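NADH dehydrogenase (Methanothermobacter marburgensis, PDB 4R81) binds flavin mononucleotide in a flavodoxin-like fold and probably uses NADH or NADPH to reduce quinones. Local coordinates at residues M73-R78 / K101-R106. Residues are numbered along the deposited sequence; the frame is centred on the assembly and turned at random.
Sequences MEEHER and KGWFDR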
loop_
_atom_site.group_PDB
_atom_site.type_symbol
_atom_site.label_atom_id
_atom_site.label_comp_id
_atom_site.label_asym_id
_atom_site.label_seq_id
_atom_site.Cartn_x
_atom_site.Cartn_y
_atom_site.Cartn_z
ATOM N N MET A 73 0.057 -8.366 19.552
ATOM C CA MET A 73 -0.783 -8.449 20.747
ATOM C C MET A 73 -0.913 -7.084 21.422
ATOM O O MET A 73 -1.998 -6.699 21.864
ATOM C CB MET A 73 -0.231 -9.485 21.732
ATOM C CG MET A 73 -0.177 -10.890 21.170
ATOM S SD MET A 73 0.460 -12.093 22.349
ATOM C CE MET A 73 -0.911 -12.172 23.501
ATOM N N GLU A 74 0.195 -6.350 21.483
ATOM C CA GLU A 74 0.199 -5.008 22.059
ATOM C C GLU A 74 -0.680 -4.047 21.261
ATOM O O GLU A 74 -1.376 -3.214 21.839
ATOM C CB GLU A 74 1.631 -4.464 22.165
ATOM C CG GLU A 74 1.726 -2.958 22.399
ATOM C CD GLU A 74 1.329 -2.541 23.807
ATOM O OE1 GLU A 74 1.258 -3.420 24.698
ATOM O OE2 GLU A 74 1.097 -1.328 24.024
ATOM N N GLU A 75 -0.653 -4.162 19.935
ATOM C CA GLU A 75 -1.514 -3.321 19.106
ATOM C C GLU A 75 -2.985 -3.625 19.379
ATOM O O GLU A 75 -3.814 -2.714 19.462
ATOM C CB GLU A 75 -1.183 -3.485 17.619
ATOM C CG GLU A 75 0.206 -2.970 17.246
ATOM C CD GLU A 75 0.406 -1.511 17.622
ATOM O OE1 GLU A 75 -0.299 -0.640 17.051
ATOM O OE2 GLU A 75 1.259 -1.233 18.504
ATOM N N HIS A 76 -3.305 -4.905 19.536
ATOM C CA HIS A 76 -4.679 -5.297 19.817
ATOM C C HIS A 76 -5.148 -4.756 21.172
ATOM O O HIS A 76 -6.304 -4.362 21.314
ATOM C CB HIS A 76 -4.843 -6.816 19.726
ATOM C CG HIS A 76 -4.685 -7.351 18.338
ATOM N ND1 HIS A 76 -4.826 -8.689 18.031
ATOM C CD2 HIS A 76 -4.409 -6.724 17.168
ATOM C CE1 HIS A 76 -4.632 -8.863 16.736
ATOM N NE2 HIS A 76 -4.376 -7.688 16.188
ATOM N N GLU A 77 -4.251 -4.722 22.155
ATOM C CA GLU A 77 -4.579 -4.122 23.448
ATOM C C GLU A 77 -4.851 -2.625 23.321
ATOM O O GLU A 77 -5.805 -2.106 23.907
ATOM C CB GLU A 77 -3.457 -4.359 24.457
ATOM C CG GLU A 77 -3.282 -5.800 24.875
ATOM C CD GLU A 77 -2.397 -5.934 26.099
ATOM O OE1 GLU A 77 -2.464 -5.044 26.976
ATOM O OE2 GLU A 77 -1.634 -6.922 26.181
ATOM N N ARG A 78 -4.006 -1.935 22.561
ATOM C CA ARG A 78 -4.182 -0.503 22.326
ATOM C C ARG A 78 -5.515 -0.198 21.645
ATOM O O ARG A 78 -6.227 0.730 22.041
ATOM C CB ARG A 78 -3.014 0.046 21.500
ATOM C CG ARG A 78 -1.690 0.014 22.252
ATOM C CD ARG A 78 -0.512 0.369 21.358
ATOM N NE ARG A 78 0.755 0.319 22.082
ATOM C CZ ARG A 78 1.895 0.828 21.628
ATOM N NH1 ARG A 78 1.926 1.444 20.454
ATOM N NH2 ARG A 78 3.000 0.737 22.354
ATOM N N LYS A 101 1.135 0.217 5.758
ATOM C CA LYS A 101 0.588 -0.920 5.020
ATOM C C LYS A 101 0.925 -2.201 5.761
ATOM O O LYS A 101 0.084 -3.098 5.883
ATOM C CB LYS A 101 1.140 -0.987 3.590
ATOM C CG LYS A 101 0.667 -2.200 2.777
ATOM C CD LYS A 101 -0.861 -2.341 2.812
ATOM C CE LYS A 101 -1.392 -3.267 1.737
ATOM N NZ LYS A 101 -0.845 -4.645 1.863
ATOM N N GLY A 102 2.149 -2.268 6.282
ATOM C CA GLY A 102 2.605 -3.449 6.987
ATOM C C GLY A 102 1.894 -3.629 8.309
ATOM O O GLY A 102 1.723 -4.758 8.773
ATOM N N TRP A 103 1.465 -2.518 8.906
ATOM C CA TRP A 103 0.655 -2.577 10.109
ATOM C C TRP A 103 -0.657 -3.307 9.802
ATOM O O TRP A 103 -1.052 -4.202 10.544
ATOM C CB TRP A 103 0.391 -1.168 10.639
ATOM C CG TRP A 103 -0.288 -1.106 11.974
ATOM C CD1 TRP A 103 0.318 -1.052 13.195
ATOM C CD2 TRP A 103 -1.706 -1.055 12.227
ATOM N NE1 TRP A 103 -0.627 -0.977 14.193
ATOM C CE2 TRP A 103 -1.876 -0.975 13.627
ATOM C CE3 TRP A 103 -2.844 -1.060 11.404
ATOM C CZ2 TRP A 103 -3.139 -0.913 14.226
ATOM C CZ3 TRP A 103 -4.100 -0.999 12.000
ATOM C CH2 TRP A 103 -4.233 -0.929 13.398
ATOM N N PHE A 104 -1.319 -2.966 8.697
ATOM C CA PHE A 104 -2.522 -3.700 8.319
ATOM C C PHE A 104 -2.207 -5.180 8.075
ATOM O O PHE A 104 -2.902 -6.061 8.601
ATOM C CB PHE A 104 -3.195 -3.079 7.085
ATOM C CG PHE A 104 -3.834 -1.740 7.348
ATOM C CD1 PHE A 104 -4.972 -1.642 8.137
ATOM C CD2 PHE A 104 -3.304 -0.582 6.799
ATOM C CE1 PHE A 104 -5.557 -0.408 8.389
ATOM C CE2 PHE A 104 -3.887 0.660 7.047
ATOM C CZ PHE A 104 -5.019 0.744 7.834
ATOM N N ASP A 105 -1.156 -5.455 7.301
ATOM C CA ASP A 105 -0.792 -6.835 6.953
ATOM C C ASP A 105 -0.616 -7.694 8.205
ATOM O O ASP A 105 -1.053 -8.846 8.252
ATOM C CB ASP A 105 0.520 -6.899 6.154
ATOM C CG ASP A 105 0.443 -6.209 4.799
ATOM O OD1 ASP A 105 -0.671 -5.935 4.306
ATOM O OD2 ASP A 105 1.528 -5.949 4.222
ATOM N N ARG A 106 0.026 -7.113 9.218
ATOM C CA ARG A 106 0.415 -7.846 10.420
ATOM C C ARG A 106 -0.591 -7.787 11.567
ATOM O O ARG A 106 -0.659 -8.708 12.390
ATOM C CB ARG A 106 1.783 -7.352 10.912
ATOM C CG ARG A 106 2.920 -7.547 9.909
ATOM C CD ARG A 106 4.277 -7.309 10.560
ATOM N NE ARG A 106 4.469 -8.223 11.683
ATOM C CZ ARG A 106 4.735 -7.856 12.935
ATOM N NH1 ARG A 106 4.890 -6.578 13.244
ATOM N NH2 ARG A 106 4.863 -8.784 13.877
#
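Trp103 leaves its helix with CG anti to the backbone N (chi1 -173°), which carries the indole across to helix 70-80, while Glu75 reaches back with a chain bent at chi2 (-57°) that turns its carboxylate to the pyrrole edge. There the indole N-H meets one carboxylate oxygen: Trp103 NE1 lies 2.9 Å from Glu75 OE1, and the bond is nearly straight at 171°. The oxygen sits almost in the indole plane, but the N-H arrives tilted out of the carboxylate plane, and the two flat groups stand nearly perpendicular. This is the only residue pair that touches between 73-78 and 101-106; the Glu75 and Trp103 CA atoms remain 9.3 Å apart, so side chains span the gap. Leu9 of strand 5-10 touches both partners; Trp108 meets the indole edge-to-face, and the Phe47 ring lies against it obliquely. Glu75 OE1 also bonds to the hydroxyl of Tyr7, which is shared in turn with Arg78 NH1.

Behind the carboxylate, Arg78 NH1 stands 3.4 Å from Glu75 OE2, a purely electrostatic pairing with the oxygen well out of the guanidinium plane. Arg78 NE instead makes an in-plane, salt-bridging hydrogen bond to Glu74 OE2 at 2.6 Å. On the other helix, Lys101 NZ forms a salt bridge with Asp105 OD1 at 2.8 Å; Asp105 also touches the FMN, and its OD2 bonds to Ala98 N of the second subunit.

The contact thus joins two helices of the flavodoxin-like fold through a buried carboxylate whose OE1 receives the indole and is linked to Tyr7, with the nearby arginine charge probably favouring the ionised form of Glu75.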